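Local structure of NAD nucleotidase (Haemophilus influenzae, 3ZTV) at residues Ile18-Ser23 and Asp226-Tyr231; Lys240-Tyr245 and Glu263-Ser268; Asp70-Thr75 and Ser84-Val89; Glu207-Ile212 and Asp220-Gly225. The protein degrades NAD to adenosine and nicotinamide riboside as a periplasmic zinc-dependent nucleotidase and pyrophosphatase, and acts most strongly on 5'-adenosine monophosphate. One frame throughout, in Å; residues are numbered along the deposited sequence.

Contact 1: Ile18-Ser23 and Asp226-Tyr231; sequences INDHHS and DSHYLY. With ZN (zinc ion), chain C; ZN (zinc ion), chain B.
Part of the di-zinc centre of the calcineurin-like phosphoesterase fold is built here, where the D20/H22 loop following strand 11-18 meets the loop that carries D226 and H228. D20 divides its carboxylate between two tasks. OD1 binds the zinc of chain C at 2.0 Å, while OD2 accepts the backbone N of D226 at 2.8 Å. That bond is nearly straight, 173° at the hydrogen, and reaches OD2 from the syn side, 17° out of the carboxylate plane. H22 NE2 joins the same zinc at 2.1 Å, and H22 ND1 is hydrogen-bonded to T73 O, which probably helps to orient the ring. D226 CG lies anti to the backbone N (chi1 -167°), and OD1 reaches the zinc of chain B at 2.1 Å; D226 OD2 forms a salt bridge with K163 NZ. D70 and N102 complete the protein ligands seen. A water 2.1 Å from the zinc of chain C also binds the zinc of chain B and donates a 3.1 Å hydrogen bond to D226 O. The rings of H22 and H228 meet rim to rim. The D20 carboxylate is probably restricted in its rotation, and the doubly held water is placed consistently with the role of nucleophile in metallophosphoesterases.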
# COMPACT_ATOMS: atom_id res chain seq x y z
N ILE A 18 23.02 17.04 5.45
CA ILE A 18 23.89 15.98 4.94
C ILE A 18 23.12 14.66 4.90
O ILE A 18 22.01 14.55 5.46
CB ILE A 18 25.20 15.79 5.77
CG1 ILE A 18 24.96 15.09 7.12
CG2 ILE A 18 25.91 17.11 5.98
CD1 ILE A 18 26.26 14.59 7.78
N ASN A 19 23.71 13.63 4.28
CA ASN A 19 23.09 12.31 4.24
C ASN A 19 24.14 11.27 3.95
O ASN A 19 25.17 11.56 3.34
CB ASN A 19 22.02 12.25 3.14
CG ASN A 19 22.60 12.52 1.76
OD1 ASN A 19 22.94 11.59 1.00
ND2 ASN A 19 22.74 13.79 1.43
N ASP A 20 23.90 10.04 4.42
CA ASP A 20 24.70 8.89 3.99
C ASP A 20 26.19 9.06 4.29
O ASP A 20 27.07 8.76 3.47
CB ASP A 20 24.48 8.60 2.50
CG ASP A 20 23.07 8.14 2.21
OD1 ASP A 20 22.78 6.92 2.33
OD2 ASP A 20 22.22 8.99 1.87
N HIS A 21 26.50 9.56 5.48
CA HIS A 21 27.91 9.67 5.83
C HIS A 21 28.59 8.31 6.07
O HIS A 21 29.81 8.21 5.91
CB HIS A 21 28.20 10.72 6.93
CG HIS A 21 28.10 10.24 8.35
ND1 HIS A 21 26.95 10.38 9.10
CD2 HIS A 21 29.03 9.70 9.17
CE1 HIS A 21 27.18 9.91 10.32
NE2 HIS A 21 28.43 9.50 10.39
N HIS A 22 27.81 7.28 6.39
CA HIS A 22 28.32 5.90 6.42
C HIS A 22 29.62 5.76 7.22
O HIS A 22 30.57 5.10 6.79
CB HIS A 22 28.51 5.38 4.99
CG HIS A 22 27.24 4.95 4.33
ND1 HIS A 22 26.61 3.75 4.60
CD2 HIS A 22 26.49 5.54 3.36
CE1 HIS A 22 25.52 3.64 3.86
NE2 HIS A 22 25.44 4.71 3.08
N SER A 23 29.66 6.41 8.38
CA SER A 23 30.80 6.29 9.29
C SER A 23 32.11 6.84 8.74
O SER A 23 33.19 6.49 9.25
CB SER A 23 30.96 4.84 9.78
OG SER A 23 29.79 4.41 10.46
N ASP A 226 19.86 8.05 0.59
CA ASP A 226 19.90 6.67 0.07
C ASP A 226 20.55 6.48 -1.28
O ASP A 226 21.21 5.46 -1.50
CB ASP A 226 18.55 5.93 0.10
CG ASP A 226 18.72 4.42 -0.15
OD1 ASP A 226 19.37 3.72 0.65
OD2 ASP A 226 18.20 3.91 -1.17
N SER A 227 20.33 7.42 -2.20
CA SER A 227 20.85 7.29 -3.56
C SER A 227 22.30 7.77 -3.73
O SER A 227 22.96 7.40 -4.70
CB SER A 227 19.92 8.00 -4.57
OG SER A 227 19.31 9.17 -4.03
N HIS A 228 22.81 8.56 -2.78
CA HIS A 228 24.20 9.02 -2.81
C HIS A 228 24.49 9.95 -4.02
O HIS A 228 25.65 10.12 -4.43
CB HIS A 228 25.18 7.84 -2.87
CG HIS A 228 25.31 7.00 -1.61
ND1 HIS A 228 24.33 6.85 -0.65
CD2 HIS A 228 26.34 6.23 -1.21
CE1 HIS A 228 24.77 6.03 0.29
NE2 HIS A 228 25.99 5.64 -0.03
N TYR A 229 23.46 10.57 -4.59
CA TYR A 229 23.65 11.44 -5.75
C TYR A 229 24.19 12.81 -5.38
O TYR A 229 23.68 13.46 -4.45
CB TYR A 229 22.33 11.66 -6.50
CG TYR A 229 21.75 10.46 -7.20
CD1 TYR A 229 22.50 9.32 -7.47
CD2 TYR A 229 20.42 10.47 -7.62
CE1 TYR A 229 21.94 8.23 -8.13
CE2 TYR A 229 19.86 9.40 -8.29
CZ TYR A 229 20.62 8.28 -8.53
OH TYR A 229 20.05 7.21 -9.19
N LEU A 230 25.20 13.26 -6.13
CA LEU A 230 25.63 14.65 -6.06
C LEU A 230 24.64 15.51 -6.85
O LEU A 230 24.51 15.37 -8.08
CB LEU A 230 27.05 14.82 -6.63
CG LEU A 230 27.60 16.26 -6.68
CD1 LEU A 230 27.66 16.92 -5.31
CD2 LEU A 230 28.97 16.30 -7.35
N TYR A 231 23.91 16.38 -6.15
CA TYR A 231 23.10 17.41 -6.81
C TYR A 231 24.03 18.62 -6.83
O TYR A 231 24.52 19.06 -5.80
CB TYR A 231 21.83 17.72 -6.01
CG TYR A 231 20.67 16.72 -6.09
CD1 TYR A 231 20.86 15.38 -5.78
CD2 TYR A 231 19.39 17.14 -6.46
CE1 TYR A 231 19.80 14.48 -5.82
CE2 TYR A 231 18.33 16.24 -6.49
CZ TYR A 231 18.55 14.92 -6.18
OH TYR A 231 17.48 14.05 -6.22
ZN ZN C . 23.69 5.17 1.99
ZN ZN B . 20.66 4.10 2.32
O HOH W 1 22.22 4.07 1.06

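Contact 2: Lys240-Tyr245 and Glu263-Ser268; sequences KLPVIY and EGWAYS
W265 brings the six-membered end of its indole against L241 and P242. The tryptophan CG stands anti to the backbone N (chi1 -152°), and with chi2 near 3° this carries the far end of the ring system to the 240-245 segment. CZ2 and CH2 therefore form its leading corner. P242, its ring puckered C-gamma endo, meets that corner with CG, 3.6 Å from W265 CZ2, and with CD, 3.7 Å from the same carbon. L241 places CG anti to its own carbonyl carbon (chi1 -71°), and this torsion together with an extended chi2 brings its CD2 methyl to 3.8 Å from W265 CH2. Both side chains cross that of W265 at about a right angle.

The backbone presents the two residues side by side. P242 is the centre of an inverse gamma turn, closed by V243 N to L241 O at 2.8 Å, and the turn follows a Schellman motif ending helix 234-238 at K240. L230 also packs on both L241 and W265, extending the apolar patch, and a glycerol, probably from the crystallisation liquor, comes within about 3 Å of the tryptophan side chain (nearest atoms). Between these segments the contact is apolar packing, with no hydrogen bond: a rigid proline and a branched leucine are fitted to the indole corner, joining the 240-245 turn to the loop after strand 258-263.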
# COMPACT_ATOMS: atom_id res chain seq x y z
N LYS A 240 34.41 18.31 -13.11
CA LYS A 240 34.14 16.93 -13.50
C LYS A 240 33.79 16.04 -12.30
O LYS A 240 34.07 14.84 -12.28
CB LYS A 240 35.29 16.37 -14.34
CG LYS A 240 35.49 17.15 -15.64
CD LYS A 240 36.34 16.39 -16.64
CE LYS A 240 36.58 17.23 -17.89
NZ LYS A 240 37.36 16.50 -18.93
N LEU A 241 33.18 16.65 -11.29
CA LEU A 241 32.53 15.90 -10.22
C LEU A 241 31.29 15.19 -10.79
O LEU A 241 30.75 15.61 -11.81
CB LEU A 241 32.16 16.84 -9.08
CG LEU A 241 33.37 17.35 -8.28
CD1 LEU A 241 33.03 18.60 -7.49
CD2 LEU A 241 33.94 16.26 -7.37
N PRO A 242 30.85 14.11 -10.13
CA PRO A 242 29.77 13.28 -10.69
C PRO A 242 28.37 13.85 -10.43
O PRO A 242 27.52 13.24 -9.75
CB PRO A 242 29.98 11.93 -10.00
CG PRO A 242 30.58 12.29 -8.69
CD PRO A 242 31.48 13.48 -8.96
N VAL A 243 28.12 15.02 -11.00
CA VAL A 243 26.85 15.71 -10.81
C VAL A 243 25.73 14.98 -11.54
O VAL A 243 25.81 14.75 -12.75
CB VAL A 243 26.94 17.16 -11.30
CG1 VAL A 243 25.58 17.83 -11.17
CG2 VAL A 243 27.99 17.92 -10.51
N ILE A 244 24.68 14.63 -10.81
CA ILE A 244 23.56 13.88 -11.38
C ILE A 244 22.40 14.81 -11.74
O ILE A 244 21.80 14.68 -12.81
CB ILE A 244 23.07 12.78 -10.42
CG1 ILE A 244 24.22 11.86 -10.01
CG2 ILE A 244 21.94 11.96 -11.06
CD1 ILE A 244 24.95 11.21 -11.18
N TYR A 245 22.08 15.73 -10.84
CA TYR A 245 20.97 16.66 -11.00
C TYR A 245 21.40 18.04 -10.53
O TYR A 245 22.37 18.17 -9.79
CB TYR A 245 19.81 16.22 -10.11
CG TYR A 245 19.13 14.93 -10.51
CD1 TYR A 245 18.57 14.79 -11.78
CD2 TYR A 245 19.00 13.89 -9.61
CE1 TYR A 245 17.92 13.62 -12.14
CE2 TYR A 245 18.35 12.71 -9.97
CZ TYR A 245 17.82 12.58 -11.22
OH TYR A 245 17.17 11.41 -11.57
N GLU A 263 19.52 16.06 -2.64
CA GLU A 263 20.40 15.19 -1.86
C GLU A 263 21.77 15.87 -1.75
O GLU A 263 22.05 16.85 -2.48
CB GLU A 263 20.53 13.83 -2.55
CG GLU A 263 21.13 12.72 -1.70
CD GLU A 263 20.93 11.34 -2.28
OE1 GLU A 263 20.73 11.20 -3.50
OE2 GLU A 263 20.95 10.37 -1.50
N GLY A 264 22.61 15.35 -0.85
CA GLY A 264 23.93 15.91 -0.59
C GLY A 264 25.07 14.92 -0.79
O GLY A 264 25.97 14.79 0.05
N TRP A 265 25.04 14.23 -1.92
CA TRP A 265 26.10 13.27 -2.26
C TRP A 265 26.18 12.19 -1.17
O TRP A 265 25.15 11.60 -0.83
CB TRP A 265 27.44 13.99 -2.50
CG TRP A 265 28.38 13.30 -3.45
CD1 TRP A 265 28.15 12.15 -4.15
CD2 TRP A 265 29.70 13.73 -3.82
NE1 TRP A 265 29.24 11.83 -4.93
CE2 TRP A 265 30.21 12.79 -4.74
CE3 TRP A 265 30.50 14.82 -3.46
CZ2 TRP A 265 31.49 12.90 -5.30
CZ3 TRP A 265 31.76 14.93 -4.01
CH2 TRP A 265 32.25 13.97 -4.91
N ALA A 266 27.37 11.91 -0.62
CA ALA A 266 27.51 10.93 0.46
C ALA A 266 28.89 11.07 1.11
O ALA A 266 29.70 11.90 0.69
CB ALA A 266 27.32 9.51 -0.07
N TYR A 267 29.12 10.25 2.13
CA TYR A 267 30.45 10.05 2.74
C TYR A 267 31.08 11.35 3.26
O TYR A 267 32.27 11.62 3.05
CB TYR A 267 31.41 9.33 1.77
CG TYR A 267 30.96 7.95 1.31
CD1 TYR A 267 29.94 7.27 1.96
CD2 TYR A 267 31.58 7.33 0.24
CE1 TYR A 267 29.53 6.00 1.52
CE2 TYR A 267 31.20 6.07 -0.19
CZ TYR A 267 30.16 5.41 0.46
OH TYR A 267 29.76 4.16 0.04
N SER A 268 30.26 12.13 3.96
CA SER A 268 30.64 13.41 4.59
C SER A 268 31.25 14.45 3.64
O SER A 268 31.98 15.32 4.09
CB SER A 268 31.48 13.21 5.87
OG SER A 268 32.69 12.51 5.65

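Contact 3: Asp70-Thr75 and Ser84-Val89; sequences DAITGT and SADAAV. With ZN (zinc ion), chain C; ZN (zinc ion), chain B.
A71 and I72 meet D86 of helix 84-93, and the 70-75 segment that holds them begins with a zinc ligand. D70 uses OD2 to bridge both metals, 2.4 Å from the zinc of chain C and 2.2 Å from the zinc of chain B. Its OD1 is taken by the backbone N of H103. A71 follows with its CB directed at the helix, but its carbonyl makes the nearer approach: A71 O is 3.5 Å from D86 OD1. Both are acceptors, and no hydrogen bond joins them. I72 has CG1 in the crowded position between backbone N and carbonyl carbon (chi1 58°), which leaves CG2 to face the aspartate, 3.7 Å from D86 OD2. The main chain then turns at T73, whose hydroxyl donates to I72 O at 2.7 Å, in the carbonyl plane and at 108° to the C=O bond. G74 has backbone angles at which a CB would jam against the preceding carbonyl. T75 takes the N-cap of helix 76-79, and its hydroxyl is also hydrogen-bonded to S23 O.

The D86 carboxylate draws its partners from the metal-binding loop: S23 OG bonds to OD2 and H21 NE2 to OD1. These donors would offset the nearness of A71 O. D86 is therefore tied to the loop of H22 through its hydrogen bonds, while on 70-75 it packs against the I72 CG2 methyl, and the approach of A71 O sets acceptor against acceptor and supplies no attraction.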
# COMPACT_ATOMS: atom_id res chain seq x y z
N ASP A 70 21.41 6.83 7.11
CA ASP A 70 22.65 6.07 6.92
C ASP A 70 23.85 6.81 7.53
O ASP A 70 24.87 7.11 6.87
CB ASP A 70 22.93 5.75 5.46
CG ASP A 70 22.14 4.56 4.92
OD1 ASP A 70 21.38 3.90 5.67
OD2 ASP A 70 22.30 4.30 3.71
N ALA A 71 23.71 7.11 8.82
CA ALA A 71 24.81 7.57 9.63
C ALA A 71 25.85 6.46 9.77
O ALA A 71 27.05 6.75 9.78
CB ALA A 71 24.30 7.99 10.99
N ILE A 72 25.40 5.21 9.88
CA ILE A 72 26.30 4.11 10.25
C ILE A 72 26.58 3.10 9.14
O ILE A 72 25.76 2.92 8.23
CB ILE A 72 25.81 3.36 11.51
CG1 ILE A 72 24.40 2.79 11.32
CG2 ILE A 72 25.90 4.27 12.73
CD1 ILE A 72 24.03 1.77 12.40
N THR A 73 27.74 2.46 9.27
CA THR A 73 28.27 1.37 8.43
C THR A 73 29.01 1.91 7.23
O THR A 73 28.51 2.80 6.53
CB THR A 73 27.24 0.28 8.00
OG1 THR A 73 26.47 0.73 6.88
CG2 THR A 73 26.33 -0.13 9.16
N GLY A 74 30.21 1.39 7.00
CA GLY A 74 31.00 1.74 5.84
C GLY A 74 32.49 1.83 6.12
O GLY A 74 33.28 1.80 5.18
N THR A 75 32.87 1.95 7.40
CA THR A 75 34.28 2.00 7.80
C THR A 75 34.43 1.35 9.18
O THR A 75 33.44 1.04 9.85
CB THR A 75 34.80 3.44 7.95
OG1 THR A 75 34.33 3.98 9.18
CG2 THR A 75 34.38 4.33 6.77
N SER A 84 28.97 4.39 18.44
CA SER A 84 29.26 5.43 19.42
C SER A 84 30.09 6.58 18.85
O SER A 84 29.93 7.73 19.27
CB SER A 84 29.92 4.86 20.67
OG SER A 84 31.22 4.39 20.39
N ALA A 85 30.99 6.29 17.92
CA ALA A 85 31.79 7.33 17.29
C ALA A 85 30.91 8.22 16.41
O ALA A 85 31.04 9.45 16.43
CB ALA A 85 32.92 6.73 16.48
N ASP A 86 30.00 7.60 15.67
CA ASP A 86 29.07 8.33 14.83
C ASP A 86 28.15 9.19 15.68
O ASP A 86 27.92 10.36 15.38
CB ASP A 86 28.27 7.38 13.94
CG ASP A 86 29.13 6.74 12.88
OD1 ASP A 86 29.62 7.49 12.00
OD2 ASP A 86 29.35 5.51 12.92
N ALA A 87 27.62 8.62 16.77
CA ALA A 87 26.77 9.39 17.67
C ALA A 87 27.51 10.61 18.23
O ALA A 87 26.94 11.70 18.32
CB ALA A 87 26.22 8.51 18.80
N ALA A 88 28.78 10.42 18.58
CA ALA A 88 29.57 11.49 19.17
C ALA A 88 29.74 12.68 18.21
O ALA A 88 29.56 13.84 18.60
CB ALA A 88 30.93 10.96 19.63
N VAL A 89 30.11 12.39 16.97
CA VAL A 89 30.32 13.48 16.02
C VAL A 89 29.00 14.12 15.57
O VAL A 89 28.93 15.34 15.35
CB VAL A 89 31.22 13.09 14.82
CG1 VAL A 89 32.62 12.64 15.32
CG2 VAL A 89 30.58 12.01 13.97
ZN ZN C . 23.69 5.17 1.99
ZN ZN B . 20.66 4.10 2.32
O HOH W 1 22.22 4.07 1.06

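Contact 4: Glu207-Ile212 and Asp220-Gly225; sequences EKNIEI and DVIVTG
The side-chain amide of N209 meets strand 221-224 through one face and one edge. Over the face lies the CG2 methyl of I222, 3.5 Å from N209 CG and almost directly above that carbon. At the edge, N209 ND2 donates to T224 OG1 at 2.9 Å, with 154° at the hydrogen and the hydroxyl only 14° out of the amide plane. The other end of the amide, OD1, is hydrogen-bonded to S202 OG on strand 198-203, so bonds to two neighbouring strands fix the rotation of the amide about chi2. The threonine hydroxyl sits beside its own backbone N, within range of a weak bond from T224 OG1 to I222 O at 3.4 Å.

Further along the helix the contact turns apolar. I222 CD1 reaches I212 CG2 at 3.8 Å and also lies 3.5 Å from N209 O. Helix 207-212 runs antiparallel to the strand, their axes 175° apart in direction and 9.5 Å from each other at closest approach, as expected of the helix in the beta-alpha-beta unit formed by strand 198-203, helix 206-215 and strand 221-224. The N209 amide is buried, and both of its ends are satisfied, ND2 as donor to T224 and OD1 as acceptor from S202, while I222 and I212 add an apolar methyl contact beside it.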
# COMPACT_ATOMS: atom_id res chain seq x y z
N GLU A 207 14.75 8.42 -6.52
CA GLU A 207 13.71 7.99 -7.45
C GLU A 207 12.34 8.05 -6.77
O GLU A 207 11.39 8.61 -7.32
CB GLU A 207 13.99 6.58 -7.97
CG GLU A 207 12.94 6.07 -8.97
CD GLU A 207 13.22 4.66 -9.45
OE1 GLU A 207 13.43 3.76 -8.60
OE2 GLU A 207 13.23 4.45 -10.68
N LYS A 208 12.24 7.48 -5.57
CA LYS A 208 10.98 7.45 -4.85
C LYS A 208 10.57 8.84 -4.39
O LYS A 208 9.40 9.20 -4.44
CB LYS A 208 11.05 6.46 -3.68
CG LYS A 208 9.78 6.42 -2.82
CD LYS A 208 8.55 5.90 -3.57
CE LYS A 208 8.74 4.48 -4.04
NZ LYS A 208 7.47 3.94 -4.61
N ASN A 209 11.53 9.66 -3.96
CA ASN A 209 11.23 11.03 -3.54
C ASN A 209 10.74 11.91 -4.70
O ASN A 209 9.87 12.78 -4.50
CB ASN A 209 12.42 11.68 -2.83
CG ASN A 209 12.66 11.11 -1.45
OD1 ASN A 209 11.78 10.43 -0.89
ND2 ASN A 209 13.82 11.42 -0.88
N ILE A 210 11.28 11.70 -5.90
CA ILE A 210 10.79 12.38 -7.10
C ILE A 210 9.35 11.94 -7.41
O ILE A 210 8.50 12.76 -7.79
CB ILE A 210 11.75 12.13 -8.28
CG1 ILE A 210 13.05 12.91 -8.04
CG2 ILE A 210 11.12 12.56 -9.60
CD1 ILE A 210 14.22 12.49 -8.93
N GLU A 211 9.07 10.65 -7.25
CA GLU A 211 7.70 10.17 -7.40
C GLU A 211 6.76 10.82 -6.37
O GLU A 211 5.65 11.24 -6.72
CB GLU A 211 7.66 8.64 -7.27
CG GLU A 211 6.34 8.00 -7.66
CD GLU A 211 6.33 6.49 -7.48
OE1 GLU A 211 7.25 5.95 -6.84
OE2 GLU A 211 5.38 5.85 -7.98
N ILE A 212 7.18 10.89 -5.11
CA ILE A 212 6.38 11.54 -4.09
C ILE A 212 6.08 13.00 -4.46
O ILE A 212 4.93 13.46 -4.34
CB ILE A 212 7.06 11.43 -2.70
CG1 ILE A 212 7.06 9.98 -2.21
CG2 ILE A 212 6.40 12.35 -1.69
CD1 ILE A 212 7.91 9.73 -0.96
N ASP A 220 6.35 20.44 0.73
CA ASP A 220 7.08 21.53 0.07
C ASP A 220 8.52 21.23 -0.31
O ASP A 220 8.98 21.64 -1.38
CB ASP A 220 7.02 22.77 0.96
CG ASP A 220 5.59 23.22 1.20
OD1 ASP A 220 4.90 23.56 0.22
OD2 ASP A 220 5.11 23.24 2.35
N VAL A 221 9.24 20.53 0.57
CA VAL A 221 10.66 20.23 0.35
C VAL A 221 10.92 18.78 0.77
O VAL A 221 10.47 18.36 1.85
CB VAL A 221 11.61 21.18 1.15
CG1 VAL A 221 13.08 20.90 0.84
CG2 VAL A 221 11.29 22.64 0.82
N ILE A 222 11.62 18.04 -0.07
CA ILE A 222 12.00 16.66 0.27
C ILE A 222 13.53 16.53 0.31
O ILE A 222 14.20 16.49 -0.73
CB ILE A 222 11.39 15.63 -0.70
CG1 ILE A 222 9.88 15.85 -0.87
CG2 ILE A 222 11.71 14.21 -0.22
CD1 ILE A 222 9.21 14.94 -1.89
N VAL A 223 14.06 16.44 1.52
CA VAL A 223 15.49 16.35 1.79
C VAL A 223 15.83 14.87 1.76
O VAL A 223 15.27 14.09 2.53
CB VAL A 223 15.81 16.96 3.17
CG1 VAL A 223 17.32 16.91 3.47
CG2 VAL A 223 15.28 18.40 3.27
N THR A 224 16.72 14.49 0.85
CA THR A 224 16.89 13.11 0.41
C THR A 224 18.14 12.40 0.93
O THR A 224 19.22 13.00 1.03
CB THR A 224 16.90 13.06 -1.13
OG1 THR A 224 15.65 13.55 -1.63
CG2 THR A 224 17.14 11.68 -1.68
N GLY A 225 17.97 11.11 1.21
CA GLY A 225 19.07 10.18 1.36
C GLY A 225 18.82 8.88 0.62
O GLY A 225 17.72 8.65 0.11

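In the fold
Contacts 3 and 4 are both nested within the loop that contact 1 closes, and contact 2 follows in series. Contacts 1 and 3 share both zinc ions and the bridging water, their centres 13 Å apart, and the link from S23 to D86 joins them again in the second shell. Contact 2 is centred 8 Å from contact 1: L230 O meets I244 N at 2.8 Å, and S227 OG meets E263 OE1 at 2.5 Å. Contact 4 approaches the metals through G225, whose CA is 3.4 Å from D20 OD2. N102 binds the zinc of chain B. The adenosine pocket, with F432 and Y516, belongs to none of the four contacts.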